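Local structure of myosin IE heavy chain (Dictyostelium discoideum, 1LKX) at residues I41-N53 / Y584-G597. The protein moves along actin filaments as a single-headed myosin motor driven by actin-activated ATP hydrolysis, the chain here being its motor domain. Numbering follows the deposited sequence.
Sequences IGDVVISTNPFKN and YVRCIKSNDNKQAG. Unlike the reference sequence in segment 41-53: Thr48 (reference Arg). With ADP (adenosine-5'-diphosphate), chain G.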
loop_
_atom_site.group_PDB
_atom_site.type_symbol
_atom_site.label_atom_id
_atom_site.label_comp_id
_atom_site.label_asym_id
_atom_site.label_seq_id
_atom_site.Cartn_x
_atom_site.Cartn_y
_atom_site.Cartn_z
ATOM N N ILE A 41 -10.735 -5.426 -19.086
ATOM C CA ILE A 41 -11.303 -6.760 -18.889
ATOM C C ILE A 41 -12.679 -6.367 -18.386
ATOM O O ILE A 41 -13.136 -6.829 -17.345
ATOM C CB ILE A 41 -10.597 -7.607 -17.796
ATOM C CG1 ILE A 41 -9.185 -7.978 -18.241
ATOM C CG2 ILE A 41 -11.371 -8.906 -17.561
ATOM C CD1 ILE A 41 -8.496 -8.968 -17.319
ATOM N N GLY A 42 -13.309 -5.465 -19.135
ATOM C CA GLY A 42 -14.621 -4.973 -18.781
ATOM C C GLY A 42 -14.582 -4.219 -17.467
ATOM O O GLY A 42 -14.722 -4.814 -16.393
ATOM N N ASP A 43 -14.388 -2.907 -17.540
ATOM C CA ASP A 43 -14.346 -2.066 -16.339
ATOM C C ASP A 43 -13.091 -2.236 -15.487
ATOM O O ASP A 43 -12.694 -1.307 -14.789
ATOM C CB ASP A 43 -15.605 -2.277 -15.470
ATOM C CG ASP A 43 -16.814 -1.449 -15.959
ATOM O OD1 ASP A 43 -16.709 -0.204 -16.027
ATOM O OD2 ASP A 43 -17.876 -2.038 -16.272
ATOM N N VAL A 44 -12.470 -3.408 -15.532
ATOM C CA VAL A 44 -11.238 -3.616 -14.775
ATOM C C VAL A 44 -10.109 -3.084 -15.637
ATOM O O VAL A 44 -10.091 -3.295 -16.843
ATOM C CB VAL A 44 -10.963 -5.097 -14.492
ATOM C CG1 VAL A 44 -9.549 -5.259 -13.983
ATOM C CG2 VAL A 44 -11.953 -5.628 -13.471
ATOM N N VAL A 45 -9.167 -2.383 -15.031
ATOM C CA VAL A 45 -8.061 -1.845 -15.800
ATOM C C VAL A 45 -6.792 -2.632 -15.550
ATOM O O VAL A 45 -6.388 -2.821 -14.405
ATOM C CB VAL A 45 -7.778 -0.387 -15.443
ATOM C CG1 VAL A 45 -6.754 0.182 -16.412
ATOM C CG2 VAL A 45 -9.061 0.407 -15.466
ATOM N N ILE A 46 -6.167 -3.094 -16.624
ATOM C CA ILE A 46 -4.932 -3.840 -16.503
ATOM C C ILE A 46 -3.831 -2.933 -17.021
ATOM O O ILE A 46 -3.922 -2.445 -18.140
ATOM C CB ILE A 46 -4.973 -5.134 -17.353
ATOM C CG1 ILE A 46 -6.137 -6.029 -16.897
ATOM C CG2 ILE A 46 -3.653 -5.882 -17.241
ATOM C CD1 ILE A 46 -6.186 -6.332 -15.395
ATOM N N SER A 47 -2.800 -2.697 -16.212
ATOM C CA SER A 47 -1.698 -1.831 -16.636
ATOM C C SER A 47 -0.328 -2.492 -16.504
ATOM O O SER A 47 -0.070 -3.236 -15.564
ATOM C CB SER A 47 -1.684 -0.533 -15.828
ATOM O OG SER A 47 -0.977 -0.719 -14.612
ATOM N N THR A 48 0.557 -2.183 -17.443
ATOM C CA THR A 48 1.898 -2.743 -17.458
ATOM C C THR A 48 2.956 -1.657 -17.374
ATOM O O THR A 48 3.098 -0.840 -18.289
ATOM C CB THR A 48 2.129 -3.554 -18.742
ATOM O OG1 THR A 48 1.868 -2.729 -19.887
ATOM C CG2 THR A 48 1.202 -4.762 -18.776
ATOM N N ASN A 49 3.710 -1.666 -16.278
ATOM C CA ASN A 49 4.766 -0.689 -16.035
ATOM C C ASN A 49 5.642 -0.414 -17.272
ATOM O O ASN A 49 6.387 -1.284 -17.733
ATOM C CB ASN A 49 5.644 -1.170 -14.893
ATOM C CG ASN A 49 6.467 -0.066 -14.314
ATOM O OD1 ASN A 49 7.005 0.764 -15.044
ATOM N ND2 ASN A 49 6.584 -0.043 -12.995
ATOM N N PRO A 50 5.570 0.811 -17.813
ATOM C CA PRO A 50 6.328 1.244 -18.987
ATOM C C PRO A 50 7.802 1.424 -18.706
ATOM O O PRO A 50 8.647 1.176 -19.560
ATOM C CB PRO A 50 5.686 2.578 -19.349
ATOM C CG PRO A 50 4.357 2.508 -18.733
ATOM C CD PRO A 50 4.623 1.858 -17.417
ATOM N N PHE A 51 8.101 1.864 -17.497
ATOM C CA PHE A 51 9.469 2.129 -17.102
ATOM C C PHE A 51 10.058 3.280 -17.923
ATOM O O PHE A 51 11.221 3.263 -18.312
ATOM C CB PHE A 51 10.311 0.861 -17.226
ATOM C CG PHE A 51 10.091 -0.105 -16.105
ATOM C CD1 PHE A 51 10.199 0.314 -14.778
ATOM C CD2 PHE A 51 9.768 -1.429 -16.359
ATOM C CE1 PHE A 51 9.988 -0.575 -13.719
ATOM C CE2 PHE A 51 9.553 -2.329 -15.304
ATOM C CZ PHE A 51 9.665 -1.894 -13.982
ATOM N N LYS A 52 9.225 4.286 -18.171
ATOM C CA LYS A 52 9.607 5.478 -18.919
ATOM C C LYS A 52 8.364 6.361 -19.083
ATOM O O LYS A 52 7.233 5.884 -18.986
ATOM C CB LYS A 52 10.177 5.108 -20.290
ATOM C CG LYS A 52 9.160 4.550 -21.247
ATOM C CD LYS A 52 9.696 4.595 -22.661
ATOM C CE LYS A 52 8.618 4.277 -23.686
ATOM N NZ LYS A 52 9.118 4.473 -25.078
ATOM N N ASN A 53 8.568 7.648 -19.336
ATOM C CA ASN A 53 7.439 8.554 -19.473
ATOM C C ASN A 53 6.692 8.410 -20.773
ATOM O O ASN A 53 7.287 8.415 -21.837
ATOM C CB ASN A 53 7.888 10.009 -19.346
ATOM C CG ASN A 53 8.501 10.313 -18.003
ATOM O OD1 ASN A 53 7.914 10.022 -16.954
ATOM N ND2 ASN A 53 9.690 10.908 -18.020
ATOM N N TYR A 584 -11.627 -1.561 -10.164
ATOM C CA TYR A 584 -10.366 -2.268 -10.047
ATOM C C TYR A 584 -9.310 -1.939 -11.075
ATOM O O TYR A 584 -9.598 -1.763 -12.257
ATOM C CB TYR A 584 -10.614 -3.778 -10.054
ATOM C CG TYR A 584 -11.971 -4.189 -9.536
ATOM C CD1 TYR A 584 -13.102 -4.131 -10.358
ATOM C CD2 TYR A 584 -12.126 -4.637 -8.230
ATOM C CE1 TYR A 584 -14.355 -4.510 -9.889
ATOM C CE2 TYR A 584 -13.373 -5.021 -7.740
ATOM C CZ TYR A 584 -14.487 -4.957 -8.576
ATOM O OH TYR A 584 -15.730 -5.342 -8.104
ATOM N N VAL A 585 -8.079 -1.852 -10.593
ATOM C CA VAL A 585 -6.917 -1.597 -11.426
ATOM C C VAL A 585 -5.983 -2.701 -11.012
ATOM O O VAL A 585 -5.836 -2.945 -9.834
ATOM C CB VAL A 585 -6.236 -0.238 -11.108
ATOM C CG1 VAL A 585 -4.940 -0.107 -11.871
ATOM C CG2 VAL A 585 -7.148 0.900 -11.489
ATOM N N ARG A 586 -5.377 -3.392 -11.963
ATOM C CA ARG A 586 -4.444 -4.454 -11.618
ATOM C C ARG A 586 -3.147 -4.241 -12.388
ATOM O O ARG A 586 -3.104 -4.401 -13.609
ATOM C CB ARG A 586 -5.049 -5.820 -11.940
ATOM C CG ARG A 586 -6.502 -5.915 -11.542
ATOM C CD ARG A 586 -6.858 -7.306 -11.099
ATOM N NE ARG A 586 -6.202 -7.621 -9.840
ATOM C CZ ARG A 586 -6.422 -8.731 -9.146
ATOM N NH1 ARG A 586 -5.774 -8.935 -8.000
ATOM N NH2 ARG A 586 -7.294 -9.630 -9.598
ATOM N N CYS A 587 -2.100 -3.859 -11.666
ATOM C CA CYS A 587 -0.799 -3.609 -12.261
ATOM C C CYS A 587 0.027 -4.876 -12.411
ATOM O O CYS A 587 0.063 -5.724 -11.508
ATOM C CB CYS A 587 -0.015 -2.624 -11.410
ATOM S SG CYS A 587 -0.825 -1.051 -11.174
ATOM N N ILE A 588 0.705 -4.982 -13.555
ATOM C CA ILE A 588 1.555 -6.126 -13.872
ATOM C C ILE A 588 2.972 -5.604 -14.031
ATOM O O ILE A 588 3.203 -4.685 -14.803
ATOM C CB ILE A 588 1.162 -6.775 -15.212
ATOM C CG1 ILE A 588 -0.367 -6.872 -15.347
ATOM C CG2 ILE A 588 1.836 -8.128 -15.330
ATOM C CD1 ILE A 588 -1.045 -7.797 -14.368
ATOM N N LYS A 589 3.922 -6.168 -13.299
ATOM C CA LYS A 589 5.303 -5.728 -13.428
ATOM C C LYS A 589 5.820 -6.322 -14.752
ATOM O O LYS A 589 5.809 -7.536 -14.955
ATOM C CB LYS A 589 6.124 -6.230 -12.240
ATOM C CG LYS A 589 7.480 -5.563 -12.098
ATOM C CD LYS A 589 8.290 -6.139 -10.920
ATOM C CE LYS A 589 9.675 -5.482 -10.799
ATOM N NZ LYS A 589 10.529 -6.052 -9.714
ATOM N N SER A 590 6.245 -5.451 -15.660
ATOM C CA SER A 590 6.738 -5.854 -16.979
ATOM C C SER A 590 7.991 -6.716 -16.942
ATOM O O SER A 590 8.125 -7.664 -17.706
ATOM C CB SER A 590 7.013 -4.611 -17.811
ATOM O OG SER A 590 5.950 -3.686 -17.672
ATOM N N ASN A 591 8.907 -6.367 -16.049
ATOM C CA ASN A 591 10.162 -7.092 -15.882
ATOM C C ASN A 591 10.859 -6.657 -14.586
ATOM O O ASN A 591 10.504 -5.648 -13.965
ATOM C CB ASN A 591 11.072 -6.848 -17.087
ATOM C CG ASN A 591 11.443 -5.380 -17.258
ATOM O OD1 ASN A 591 12.270 -4.843 -16.516
ATOM N ND2 ASN A 591 10.827 -4.725 -18.238
ATOM N N ASP A 592 11.871 -7.411 -14.186
ATOM C CA ASP A 592 12.572 -7.106 -12.960
ATOM C C ASP A 592 13.845 -6.302 -13.151
ATOM O O ASP A 592 14.711 -6.299 -12.288
ATOM C CB ASP A 592 12.865 -8.415 -12.229
ATOM C CG ASP A 592 11.584 -9.173 -11.833
ATOM O OD1 ASP A 592 11.667 -10.376 -11.509
ATOM O OD2 ASP A 592 10.488 -8.573 -11.837
ATOM N N ASN A 593 13.961 -5.600 -14.273
ATOM C CA ASN A 593 15.156 -4.800 -14.538
ATOM C C ASN A 593 14.842 -3.353 -14.858
ATOM O O ASN A 593 15.733 -2.582 -15.207
ATOM C CB ASN A 593 15.943 -5.397 -15.688
ATOM C CG ASN A 593 16.218 -6.850 -15.485
ATOM O OD1 ASN A 593 16.801 -7.250 -14.472
ATOM N ND2 ASN A 593 15.792 -7.668 -16.441
ATOM N N LYS A 594 13.571 -2.991 -14.739
ATOM C CA LYS A 594 13.135 -1.628 -15.002
ATOM C C LYS A 594 13.401 -1.256 -16.455
ATOM O O LYS A 594 13.470 -0.084 -16.794
ATOM C CB LYS A 594 13.866 -0.666 -14.069
ATOM C CG LYS A 594 13.780 -1.073 -12.612
ATOM C CD LYS A 594 14.756 -0.285 -11.754
ATOM C CE LYS A 594 14.690 -0.715 -10.299
ATOM N NZ LYS A 594 14.836 -2.197 -10.137
ATOM N N GLN A 595 13.553 -2.263 -17.307
ATOM C CA GLN A 595 13.799 -2.037 -18.729
ATOM C C GLN A 595 12.547 -1.534 -19.416
ATOM O O GLN A 595 11.497 -2.166 -19.367
ATOM C CB GLN A 595 14.220 -3.327 -19.425
ATOM C CG GLN A 595 15.650 -3.773 -19.194
ATOM C CD GLN A 595 15.875 -5.187 -19.703
ATOM O OE1 GLN A 595 15.521 -6.167 -19.028
ATOM N NE2 GLN A 595 16.441 -5.305 -20.908
ATOM N N ALA A 596 12.665 -0.397 -20.077
ATOM C CA ALA A 596 11.529 0.162 -20.781
ATOM C C ALA A 596 11.205 -0.739 -21.960
ATOM O O ALA A 596 12.102 -1.276 -22.604
ATOM C CB ALA A 596 11.858 1.552 -21.267
ATOM N N GLY A 597 9.923 -0.916 -22.239
ATOM C CA GLY A 597 9.534 -1.749 -23.363
ATOM C C GLY A 597 10.085 -3.164 -23.416
ATOM O O GLY A 597 10.576 -3.594 -24.450
HETATM P PB ADP G . 4.669 0.307 -6.683
HETATM O O1B ADP G . 3.770 1.320 -6.067
HETATM O O2B ADP G . 5.769 -0.199 -5.872
HETATM O O3B ADP G . 3.706 -0.793 -7.151
HETATM P PA ADP G . 5.571 2.372 -8.393
HETATM O O1A ADP G . 4.305 3.028 -8.751
HETATM O O2A ADP G . 6.385 2.955 -7.292
HETATM O O3A ADP G . 5.361 0.852 -7.978
HETATM O "O5'" ADP G . 6.390 2.302 -9.734
HETATM C "C5'" ADP G . 7.769 1.949 -9.602
HETATM C "C4'" ADP G . 8.499 2.789 -10.572
HETATM O "O4'" ADP G . 7.951 2.381 -11.791
HETATM C "C3'" ADP G . 8.151 4.225 -10.546
HETATM O "O3'" ADP G . 8.567 4.998 -9.424
HETATM C "C2'" ADP G . 8.573 4.623 -11.935
HETATM O "O2'" ADP G . 9.953 4.830 -12.104
HETATM C "C1'" ADP G . 7.968 3.477 -12.691
HETATM N N9 ADP G . 6.589 3.697 -13.151
HETATM C C8 ADP G . 5.438 3.050 -12.783
HETATM N N7 ADP G . 4.405 3.387 -13.484
HETATM C C5 ADP G . 4.906 4.314 -14.374
HETATM C C6 ADP G . 4.287 5.034 -15.392
HETATM N N6 ADP G . 3.000 4.952 -15.575
HETATM N N1 ADP G . 5.075 5.912 -16.154
HETATM C C2 ADP G . 6.446 6.038 -15.859
HETATM N N3 ADP G . 7.110 5.388 -14.894
HETATM C C4 ADP G . 6.260 4.522 -14.186
HETATM O O HOH W 1 -13.932 -0.650 -12.352
#
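Val45 and Ser47 pair their backbones with Tyr584, Arg586 and Ile588, joining strand 45-48 in parallel to the end of strand 581-588. Val45 N donates to Tyr584 O, Val45 O takes Arg586 N at 2.7 Å, and Ser47 repeats the pattern with Arg586 O and Ile588 N; Asn49 N reaches Ile588 O only weakly.

Beta-branched residues suit the extended chain: Ile46 CG2 meets Ile588 CG1 at 3.9 Å. Ile46 CG1 lies beside its own backbone N (chi1 -59°), and CD1, turned from it by chi2 (-52°), rests against CB and CG of Arg586, whose guanidinium turns away to Ser100 and Phe414. On the other face Ser47 and Cys587 are side by side, short enough to fit where Cys587 meets Ala105 of the ATP-binding loop.

Past the strands, Lys594 CA stands almost over the Phe51 ring, 3.3 Å from the centroid, a CH-pi contact; Asn49 OD1 lies above the opposite face. Asn591 shapes this loop: OD1 accepts Asn593 N, forming an Asx turn, and Gln595 N, while ND2 donates to Gln595 O. A leucine here would probably leave the N-H groups of Asn593 and Gln595 without their acceptor and Gln595 O without its donor.

Asn49 ND2 bonds ADP O4' at 3.0 Å and also Gly104 O; Pro50 CD packs on the adenine. The pairing is part of the myosin motor's mixed central sheet, and the loop after strand 45-48 carries Asn49 and Pro50 to the adenosine end of the pocket.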